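PDB 3A2Q: 6-aminohexanoate-cyclic-dimer hydrolase from Arthrobacter sp., which specifically hydrolyses the 6-aminohexanoate cyclic dimer, a by-product of nylon-6 manufacture, to the linear dimer. Local coordinates for residues Leu6-Ala12 with Arg217-Asp221; Asn139-Arg145 with Met442-Pro448; Ala302-Phe308 with Tyr369-Val373. The protein carries 1 engineered substitution. All blocks are in the same frame, centred on the assembly; numbering follows the deposited sequence.

Contact 1 (Leu6-Ala12 with Arg217-Asp221); sequences LWQDATA and RSVRD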
loop_
_atom_site.group_PDB
_atom_site.type_symbol
_atom_site.label_atom_id
_atom_site.label_comp_id
_atom_site.label_asym_id
_atom_site.label_seq_id
_atom_site.Cartn_x
_atom_site.Cartn_y
_atom_site.Cartn_z
ATOM N N LEU A 6 -15.338 -10.162 -14.070
ATOM C CA LEU A 6 -14.259 -9.310 -13.593
ATOM C C LEU A 6 -13.584 -9.803 -12.312
ATOM O O LEU A 6 -12.714 -9.122 -11.772
ATOM C CB LEU A 6 -14.773 -7.880 -13.385
ATOM C CG LEU A 6 -15.294 -7.139 -14.625
ATOM C CD1 LEU A 6 -15.738 -5.739 -14.239
ATOM C CD2 LEU A 6 -14.204 -7.073 -15.682
ATOM N N TRP A 7 -13.974 -10.977 -11.823
ATOM C CA TRP A 7 -13.358 -11.507 -10.610
ATOM C C TRP A 7 -12.082 -12.279 -10.942
ATOM O O TRP A 7 -11.409 -12.801 -10.053
ATOM C CB TRP A 7 -14.332 -12.413 -9.847
ATOM C CG TRP A 7 -13.933 -12.613 -8.404
ATOM C CD1 TRP A 7 -13.657 -13.799 -7.780
ATOM C CD2 TRP A 7 -13.751 -11.590 -7.414
ATOM N NE1 TRP A 7 -13.316 -13.577 -6.465
ATOM C CE2 TRP A 7 -13.365 -12.231 -6.214
ATOM C CE3 TRP A 7 -13.877 -10.193 -7.426
ATOM C CZ2 TRP A 7 -13.102 -11.522 -5.035
ATOM C CZ3 TRP A 7 -13.613 -9.487 -6.250
ATOM C CH2 TRP A 7 -13.230 -10.157 -5.073
ATOM N N GLN A 8 -11.753 -12.346 -12.227
ATOM C CA GLN A 8 -10.547 -13.030 -12.689
ATOM C C GLN A 8 -9.375 -12.088 -12.399
ATOM O O GLN A 8 -9.545 -10.872 -12.450
ATOM C CB GLN A 8 -10.639 -13.277 -14.199
ATOM C CG GLN A 8 -11.910 -13.986 -14.650
ATOM C CD GLN A 8 -11.794 -15.493 -14.583
ATOM O OE1 GLN A 8 -11.125 -16.111 -15.410
ATOM N NE2 GLN A 8 -12.440 -16.094 -13.592
ATOM N N ASP A 9 -8.196 -12.624 -12.094
ATOM C CA ASP A 9 -7.066 -11.738 -11.825
ATOM C C ASP A 9 -6.525 -11.142 -13.121
ATOM O O ASP A 9 -7.023 -11.443 -14.204
ATOM C CB ASP A 9 -5.950 -12.458 -11.045
ATOM C CG ASP A 9 -5.339 -13.618 -11.803
ATOM O OD1 ASP A 9 -5.479 -13.677 -13.042
ATOM O OD2 ASP A 9 -4.697 -14.467 -11.147
ATOM N N ALA A 10 -5.514 -10.285 -13.012
ATOM C CA ALA A 10 -4.936 -9.634 -14.184
ATOM C C ALA A 10 -4.365 -10.617 -15.200
ATOM O O ALA A 10 -4.516 -10.426 -16.406
ATOM C CB ALA A 10 -3.860 -8.643 -13.754
ATOM N N THR A 11 -3.708 -11.665 -14.712
ATOM C CA THR A 11 -3.120 -12.662 -15.593
ATOM C C THR A 11 -4.197 -13.366 -16.419
ATOM O O THR A 11 -4.041 -13.550 -17.626
ATOM C CB THR A 11 -2.334 -13.715 -14.791
ATOM O OG1 THR A 11 -1.280 -13.067 -14.064
ATOM C CG2 THR A 11 -1.733 -14.756 -15.724
ATOM N N ALA A 12 -5.289 -13.754 -15.768
ATOM C CA ALA A 12 -6.379 -14.434 -16.459
ATOM C C ALA A 12 -7.100 -13.490 -17.416
ATOM O O ALA A 12 -7.511 -13.896 -18.502
ATOM C CB ALA A 12 -7.362 -15.016 -15.450
ATOM N N ARG A 217 -5.226 -9.559 -6.425
ATOM C CA ARG A 217 -5.984 -10.586 -5.723
ATOM C C ARG A 217 -5.304 -11.956 -5.808
ATOM O O ARG A 217 -5.795 -12.940 -5.253
ATOM C CB ARG A 217 -7.422 -10.663 -6.258
ATOM C CG ARG A 217 -8.268 -9.430 -5.934
ATOM C CD ARG A 217 -9.746 -9.699 -6.180
ATOM N NE ARG A 217 -9.998 -10.074 -7.566
ATOM C CZ ARG A 217 -10.114 -9.213 -8.572
ATOM N NH1 ARG A 217 -10.013 -7.907 -8.361
ATOM N NH2 ARG A 217 -10.310 -9.665 -9.800
ATOM N N SER A 218 -4.171 -12.020 -6.501
ATOM C CA SER A 218 -3.432 -13.274 -6.612
ATOM C C SER A 218 -1.942 -13.007 -6.446
ATOM O O SER A 218 -1.460 -11.916 -6.749
ATOM C CB SER A 218 -3.678 -13.945 -7.967
ATOM O OG SER A 218 -3.084 -13.206 -9.019
ATOM N N VAL A 219 -1.211 -14.009 -5.978
ATOM C CA VAL A 219 0.220 -13.846 -5.783
ATOM C C VAL A 219 0.949 -13.763 -7.125
ATOM O O VAL A 219 1.959 -13.064 -7.248
ATOM C CB VAL A 219 0.798 -14.999 -4.932
ATOM C CG1 VAL A 219 2.304 -14.822 -4.755
ATOM C CG2 VAL A 219 0.115 -15.021 -3.566
ATOM N N ARG A 220 0.429 -14.445 -8.142
ATOM C CA ARG A 220 1.091 -14.405 -9.438
ATOM C C ARG A 220 0.987 -13.015 -10.056
ATOM O O ARG A 220 1.894 -12.573 -10.763
ATOM C CB ARG A 220 0.519 -15.471 -10.379
ATOM C CG ARG A 220 -0.910 -15.249 -10.842
ATOM C CD ARG A 220 -1.342 -16.392 -11.754
ATOM N NE ARG A 220 -2.646 -16.161 -12.367
ATOM C CZ ARG A 220 -3.211 -16.981 -13.250
ATOM N NH1 ARG A 220 -2.585 -18.091 -13.621
ATOM N NH2 ARG A 220 -4.396 -16.688 -13.770
ATOM N N ASP A 221 -0.114 -12.319 -9.786
ATOM C CA ASP A 221 -0.297 -10.968 -10.308
ATOM C C ASP A 221 0.756 -10.030 -9.714
ATOM O O ASP A 221 1.272 -9.153 -10.401
ATOM C CB ASP A 221 -1.692 -10.442 -9.967
ATOM C CG ASP A 221 -2.709 -10.706 -11.067
ATOM O OD1 ASP A 221 -2.403 -11.460 -12.015
ATOM O OD2 ASP A 221 -3.827 -10.158 -10.975
HETATM O O HOH W 1 -10.784 -7.234 -11.281
HETATM O O HOH W 2 -10.170 -12.964 -7.504
#
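Asp221 OD1 is gripped twice by Thr11: the backbone N donates at 3.0 Å, and the hydroxyl OG1 gives its hydrogen to the same OD1 at 2.8 Å, meeting it almost head-on to the C-O bond. The other carboxylate oxygen, OD2, takes Ala10 N on its syn lone pair at 2.6 Å, so the first two amides of helix 10-19 both end on one side chain. Asp9 supplies the N-cap of that helix, its OD1 accepting from Ala12 N at 2.7 Å. A chi1 of 63° sets the Asp9 carboxylate between its own N and carbonyl carbon. Arg220 then clasps it side-on, NE to OD2 at 2.9 Å and NH2 to OD1, a salt bridge whose two planes lie 43° apart. Ser218 OG donates to OD2 from above the carboxylate plane and itself accepts from Asp221 N, the N-cap of helix 219-229. Thr11 CG2 sits over the centre of the Arg220 guanidinium. With the Asp9 carboxylate cut back to an alanine methyl, Ala12 N is likely to lose its cap and Arg220 its charge mate, leaving the guanidinium free to turn. Farther along, the Arg217 guanidinium lies flat on Trp7, planes 10° apart, with CD 3.9 Å from the centroid of the six-membered ring; its NH1 is held by Val158 O, while Trp7 NE1 donates to Val477 O. The arrangement is that of two N-capped helix starts set against each other, with an acidic side chain of the second helix adding to the capping of the first.

Contact 2 (Asn139-Arg145 with Met442-Pro448); sequences NPWNLGR and MSSDGMP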
loop_
_atom_site.group_PDB
_atom_site.type_symbol
_atom_site.label_atom_id
_atom_site.label_comp_id
_atom_site.label_asym_id
_atom_site.label_seq_id
_atom_site.Cartn_x
_atom_site.Cartn_y
_atom_site.Cartn_z
ATOM N N ASN A 139 -15.780 0.792 2.731
ATOM C CA ASN A 139 -15.419 -0.607 2.556
ATOM C C ASN A 139 -16.478 -1.447 1.850
ATOM O O ASN A 139 -17.626 -1.523 2.290
ATOM C CB ASN A 139 -15.105 -1.222 3.919
ATOM C CG ASN A 139 -14.218 -2.443 3.814
ATOM O OD1 ASN A 139 -14.515 -3.374 3.073
ATOM N ND2 ASN A 139 -13.119 -2.444 4.564
ATOM N N PRO A 140 -16.102 -2.090 0.733
ATOM C CA PRO A 140 -17.016 -2.937 -0.041
ATOM C C PRO A 140 -17.600 -4.078 0.796
ATOM O O PRO A 140 -18.678 -4.592 0.496
ATOM C CB PRO A 140 -16.135 -3.456 -1.179
ATOM C CG PRO A 140 -15.087 -2.383 -1.327
ATOM C CD PRO A 140 -14.780 -2.003 0.088
ATOM N N TRP A 141 -16.881 -4.477 1.842
ATOM C CA TRP A 141 -17.341 -5.557 2.706
ATOM C C TRP A 141 -18.369 -5.059 3.719
ATOM O O TRP A 141 -19.182 -5.833 4.213
ATOM C CB TRP A 141 -16.159 -6.204 3.446
ATOM C CG TRP A 141 -15.144 -6.836 2.534
ATOM C CD1 TRP A 141 -14.156 -6.200 1.841
ATOM C CD2 TRP A 141 -15.054 -8.222 2.181
ATOM N NE1 TRP A 141 -13.454 -7.103 1.074
ATOM C CE2 TRP A 141 -13.986 -8.352 1.262
ATOM C CE3 TRP A 141 -15.773 -9.368 2.549
ATOM C CZ2 TRP A 141 -13.618 -9.585 0.704
ATOM C CZ3 TRP A 141 -15.405 -10.599 1.990
ATOM C CH2 TRP A 141 -14.338 -10.692 1.078
ATOM N N ASN A 142 -18.314 -3.766 4.026
ATOM C CA ASN A 142 -19.230 -3.131 4.972
ATOM C C ASN A 142 -19.098 -1.619 4.783
ATOM O O ASN A 142 -18.146 -1.009 5.262
ATOM C CB ASN A 142 -18.851 -3.509 6.403
ATOM C CG ASN A 142 -19.894 -3.093 7.406
ATOM O OD1 ASN A 142 -20.443 -1.998 7.326
ATOM N ND2 ASN A 142 -20.165 -3.963 8.372
ATOM N N LEU A 143 -20.068 -1.021 4.097
ATOM C CA LEU A 143 -20.047 0.414 3.795
ATOM C C LEU A 143 -19.906 1.373 4.975
ATOM O O LEU A 143 -19.578 2.550 4.794
ATOM C CB LEU A 143 -21.282 0.778 2.969
ATOM C CG LEU A 143 -21.373 0.015 1.645
ATOM C CD1 LEU A 143 -22.655 0.387 0.915
ATOM C CD2 LEU A 143 -20.149 0.329 0.788
ATOM N N GLY A 144 -20.145 0.883 6.182
ATOM C CA GLY A 144 -20.004 1.745 7.339
ATOM C C GLY A 144 -18.607 1.662 7.920
ATOM O O GLY A 144 -18.310 2.305 8.925
ATOM N N ARG A 145 -17.736 0.885 7.276
ATOM C CA ARG A 145 -16.367 0.708 7.758
ATOM C C ARG A 145 -15.305 1.364 6.887
ATOM O O ARG A 145 -15.482 1.538 5.686
ATOM C CB ARG A 145 -16.018 -0.783 7.863
ATOM C CG ARG A 145 -16.885 -1.607 8.785
ATOM C CD ARG A 145 -16.703 -1.257 10.253
ATOM N NE ARG A 145 -17.446 -2.207 11.077
ATOM C CZ ARG A 145 -16.909 -3.248 11.707
ATOM N NH1 ARG A 145 -15.604 -3.482 11.631
ATOM N NH2 ARG A 145 -17.688 -4.081 12.384
ATOM N N MET A 442 -10.761 -13.641 8.280
ATOM C CA MET A 442 -12.023 -12.908 8.317
ATOM C C MET A 442 -12.431 -12.799 9.782
ATOM O O MET A 442 -12.265 -13.748 10.552
ATOM C CB MET A 442 -13.119 -13.655 7.545
ATOM C CG MET A 442 -12.944 -13.664 6.040
ATOM S SD MET A 442 -13.147 -12.034 5.302
ATOM C CE MET A 442 -14.937 -11.850 5.374
ATOM N N SER A 443 -12.952 -11.639 10.165
ATOM C CA SER A 443 -13.398 -11.408 11.537
ATOM C C SER A 443 -14.727 -12.122 11.735
ATOM O O SER A 443 -15.372 -12.519 10.761
ATOM C CB SER A 443 -13.611 -9.919 11.782
ATOM O OG SER A 443 -14.756 -9.485 11.068
ATOM N N SER A 444 -15.147 -12.272 12.986
ATOM C CA SER A 444 -16.407 -12.942 13.267
ATOM C C SER A 444 -17.593 -12.139 12.729
ATOM O O SER A 444 -18.696 -12.674 12.578
ATOM C CB SER A 444 -16.562 -13.198 14.768
ATOM O OG SER A 444 -16.499 -12.001 15.521
ATOM N N ASP A 445 -17.383 -10.860 12.427
ATOM C CA ASP A 445 -18.480 -10.075 11.881
ATOM C C ASP A 445 -18.297 -9.767 10.396
ATOM O O ASP A 445 -18.776 -8.751 9.890
ATOM C CB ASP A 445 -18.737 -8.803 12.718
ATOM C CG ASP A 445 -17.614 -7.790 12.649
ATOM O OD1 ASP A 445 -16.499 -8.130 12.207
ATOM O OD2 ASP A 445 -17.860 -6.633 13.064
ATOM N N GLY A 446 -17.585 -10.669 9.711
ATOM C CA GLY A 446 -17.381 -10.575 8.275
ATOM C C GLY A 446 -16.408 -9.596 7.644
ATOM O O GLY A 446 -16.503 -9.338 6.438
ATOM N N MET A 447 -15.479 -9.057 8.426
ATOM C CA MET A 447 -14.503 -8.110 7.901
ATOM C C MET A 447 -13.161 -8.810 7.647
ATOM O O MET A 447 -12.700 -9.596 8.467
ATOM C CB MET A 447 -14.296 -6.956 8.889
ATOM C CG MET A 447 -15.542 -6.116 9.160
ATOM S SD MET A 447 -16.269 -5.473 7.651
ATOM C CE MET A 447 -15.070 -4.226 7.193
ATOM N N PRO A 448 -12.525 -8.530 6.500
ATOM C CA PRO A 448 -11.235 -9.157 6.179
ATOM C C PRO A 448 -10.130 -8.872 7.195
ATOM O O PRO A 448 -10.049 -7.777 7.757
ATOM C CB PRO A 448 -10.907 -8.590 4.798
ATOM C CG PRO A 448 -12.267 -8.302 4.208
ATOM C CD PRO A 448 -13.008 -7.709 5.378
HETATM O O HOH W 3 -19.539 -6.570 8.397
HETATM O O HOH W 4 -15.328 -5.669 13.390
#
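Three type I turns, Asn139-Asn142, Asn142-Arg145 and Ser443-Gly446, shape the two segments, whose backbones come nearest at Trp141 and Met447, CA to CA 6.4 Å. Pro448 lies over one face of the Trp141 indole: its CG is 3.4 Å from the centroid of the five-membered ring and 8° off the ring normal, a nearly vertical CH-pi contact. Met442 approaches the six-membered ring obliquely, a Met-aromatic contact with SD 4.7 Å from its centroid and CE 3.6 Å from Trp141 CZ3. The indole NE1 is engaged by Cys182 O, which fixes the ring's polar edge. Met447 is bent at both chi2 (-55°) and chi3, and this curl carries its sulfur to Asn142 CB, 3.5 Å from SD, and its methyl CE against Asn139 ND2 and against CB and CG of Arg145. At the outer end Arg145 NH2 forms a salt bridge to Asp445 OD2 at 2.6 Å, on the syn side but 29° out of the carboxylate plane. Water 4 joins Arg145 NH1 to the same OD2, and water 3 links Asn142 ND2 to Asp445 O. In two Asx turns Asn139 OD1 accepts from Trp141 N and Asn142 OD1 from Gly144 N. Thioether and proline carbons thus fill the space between the hairpin connection of strands 435-442 and 448-455 and the loop before helix 152-159, whereas direct polar bonding across it rests on one ion pair, supplemented by water.

Contact 3 (Ala302-Phe308 with Tyr369-Val373); sequences ALGDRSF and YAGKV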
loop_
_atom_site.group_PDB
_atom_site.type_symbol
_atom_site.label_atom_id
_atom_site.label_comp_id
_atom_site.label_asym_id
_atom_site.label_seq_id
_atom_site.Cartn_x
_atom_site.Cartn_y
_atom_site.Cartn_z
ATOM N N ALA A 302 13.748 -6.361 18.433
ATOM C CA ALA A 302 13.623 -4.941 18.119
ATOM C C ALA A 302 12.158 -4.544 18.018
ATOM O O ALA A 302 11.806 -3.386 18.236
ATOM C CB ALA A 302 14.335 -4.628 16.812
ATOM N N LEU A 303 11.298 -5.501 17.682
ATOM C CA LEU A 303 9.875 -5.206 17.561
ATOM C C LEU A 303 9.246 -4.838 18.901
ATOM O O LEU A 303 8.136 -4.304 18.943
ATOM C CB LEU A 303 9.127 -6.391 16.921
ATOM C CG LEU A 303 9.494 -6.683 15.455
ATOM C CD1 LEU A 303 8.550 -7.729 14.883
ATOM C CD2 LEU A 303 9.408 -5.409 14.632
ATOM N N GLY A 304 9.960 -5.106 19.993
ATOM C CA GLY A 304 9.442 -4.776 21.310
ATOM C C GLY A 304 9.669 -3.314 21.643
ATOM O O GLY A 304 9.275 -2.830 22.705
ATOM N N ASP A 305 10.298 -2.602 20.715
ATOM C CA ASP A 305 10.610 -1.192 20.903
ATOM C C ASP A 305 10.041 -0.354 19.762
ATOM O O ASP A 305 10.180 -0.704 18.586
ATOM C CB ASP A 305 12.138 -1.033 20.995
ATOM C CG ASP A 305 12.591 0.417 21.006
ATOM O OD1 ASP A 305 12.029 1.227 21.773
ATOM O OD2 ASP A 305 13.530 0.742 20.251
ATOM N N ARG A 306 9.365 0.735 20.105
ATOM C CA ARG A 306 8.818 1.605 19.076
ATOM C C ARG A 306 9.282 3.035 19.335
ATOM O O ARG A 306 8.647 3.995 18.906
ATOM C CB ARG A 306 7.286 1.537 19.037
ATOM C CG ARG A 306 6.723 1.792 17.639
ATOM C CD ARG A 306 5.217 1.886 17.608
ATOM N NE ARG A 306 4.569 0.674 18.103
ATOM C CZ ARG A 306 3.862 0.608 19.227
ATOM N NH1 ARG A 306 3.708 1.690 19.980
ATOM N NH2 ARG A 306 3.306 -0.539 19.598
ATOM N N SER A 307 10.406 3.163 20.034
ATOM C CA SER A 307 10.979 4.473 20.349
ATOM C C SER A 307 11.249 5.271 19.080
ATOM O O SER A 307 11.124 6.494 19.058
ATOM C CB SER A 307 12.293 4.305 21.115
ATOM O OG SER A 307 12.072 3.691 22.368
ATOM N N PHE A 308 11.616 4.561 18.022
ATOM C CA PHE A 308 11.927 5.175 16.737
ATOM C C PHE A 308 10.780 5.993 16.156
ATOM O O PHE A 308 11.011 6.929 15.385
ATOM C CB PHE A 308 12.310 4.083 15.732
ATOM C CG PHE A 308 11.144 3.239 15.280
ATOM C CD1 PHE A 308 10.326 3.661 14.237
ATOM C CD2 PHE A 308 10.852 2.036 15.914
ATOM C CE1 PHE A 308 9.230 2.897 13.829
ATOM C CE2 PHE A 308 9.762 1.263 15.515
ATOM C CZ PHE A 308 8.949 1.694 14.471
ATOM N N TYR A 369 17.703 1.539 13.993
ATOM C CA TYR A 369 16.605 0.625 14.279
ATOM C C TYR A 369 16.532 -0.438 13.187
ATOM O O TYR A 369 16.355 -1.623 13.473
ATOM C CB TYR A 369 15.283 1.382 14.353
ATOM C CG TYR A 369 14.139 0.497 14.776
ATOM C CD1 TYR A 369 14.018 0.061 16.098
ATOM C CD2 TYR A 369 13.199 0.058 13.847
ATOM C CE1 TYR A 369 12.983 -0.797 16.482
ATOM C CE2 TYR A 369 12.162 -0.796 14.218
ATOM C CZ TYR A 369 12.059 -1.220 15.533
ATOM O OH TYR A 369 11.029 -2.064 15.887
ATOM N N ALA A 370 16.675 -0.010 11.936
ATOM C CA ALA A 370 16.645 -0.935 10.806
ATOM C C ALA A 370 17.650 -2.051 11.061
ATOM O O ALA A 370 17.361 -3.226 10.851
ATOM C CB ALA A 370 16.997 -0.201 9.518
ATOM N N GLY A 371 18.840 -1.675 11.514
ATOM C CA GLY A 371 19.861 -2.667 11.786
ATOM C C GLY A 371 19.431 -3.668 12.845
ATOM O O GLY A 371 19.628 -4.872 12.679
ATOM N N LYS A 372 18.843 -3.178 13.933
ATOM C CA LYS A 372 18.406 -4.066 15.004
ATOM C C LYS A 372 17.392 -5.067 14.472
ATOM O O LYS A 372 17.448 -6.252 14.801
ATOM C CB LYS A 372 17.793 -3.272 16.165
ATOM C CG LYS A 372 18.761 -2.322 16.867
ATOM C CD LYS A 372 18.214 -1.848 18.214
ATOM C CE LYS A 372 16.841 -1.198 18.080
ATOM N NZ LYS A 372 16.220 -0.915 19.408
ATOM N N VAL A 373 16.472 -4.591 13.640
ATOM C CA VAL A 373 15.457 -5.461 13.071
ATOM C C VAL A 373 16.060 -6.519 12.148
ATOM O O VAL A 373 15.808 -7.711 12.308
ATOM C CB VAL A 373 14.416 -4.662 12.256
ATOM C CG1 VAL A 373 13.501 -5.625 11.532
ATOM C CG2 VAL A 373 13.605 -3.747 13.175
HETATM O O HOH W 5 15.815 -7.497 16.505
#
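Phe308 and Tyr369 form the tight part of the contact: Phe308 CD2 lies over the centre of the Tyr369 ring, and the ring centroids are 4.2 Å apart with planes inclined by 31°. The closest carbons are Phe308 CE2 and Tyr369 CZ, at 3.4 Å. A chi1 of -175° turns the Tyr369 ring from helix 356-378 toward segment 302-308, where its OH donates to Ala302 O at 2.8 Å. This hydroxyl comes from above the carbonyl plane, 61° out of it, while Asp305 N reaches the same oxygen from the other face; two donors therefore hold a carbonyl of the 3-10 turn. Ala302 CB is wedged against the helix, 3.8 Å from both Lys372 CB and Val373 CG2, and Val430 of helix 427-431 touches both aromatic side chains. The loose side lies toward solvent. There Lys372, bent at chi3, sends NZ across Asp305 to a weak salt-bridge bond of 3.3 Å with OD2. The other oxygen of Asp305, OD1, is kept within its own segment, taking Ser307 OG at 2.5 Å on a syn lone pair and also Ser307 N, which makes an Asx turn. Water 5 bridges Ala302 N and Lys372 O. The segment leading into helix 308-331 is thus joined to helix 356-378 chiefly by buried aromatic and alanine packing and one hydroxyl bond, and the weak ion pair on its solvent side is likely to add comparatively little.

Contact 3 is the buried member of the set, contact 2 is partly buried and contact 1 lies at the surface. The chemistry follows that order: aromatic and apolar packing with a tyrosine hydroxyl bond in contact 3, proline, methionine and indole beside one ion pair in contact 2, and a carboxylate-rich network round two helix starts in contact 1. No helix or strand is common to two contacts, although strands of the large mixed sheet lead into segments of contacts 1 and 2 and one ends shortly before segment 302-308 of contact 3. Contacts 1 and 2 are neighbours, with nearest atoms about 6 Å apart; contacts 1 and 3 lie on opposite sides of the chain's centre, about 35 Å between centres.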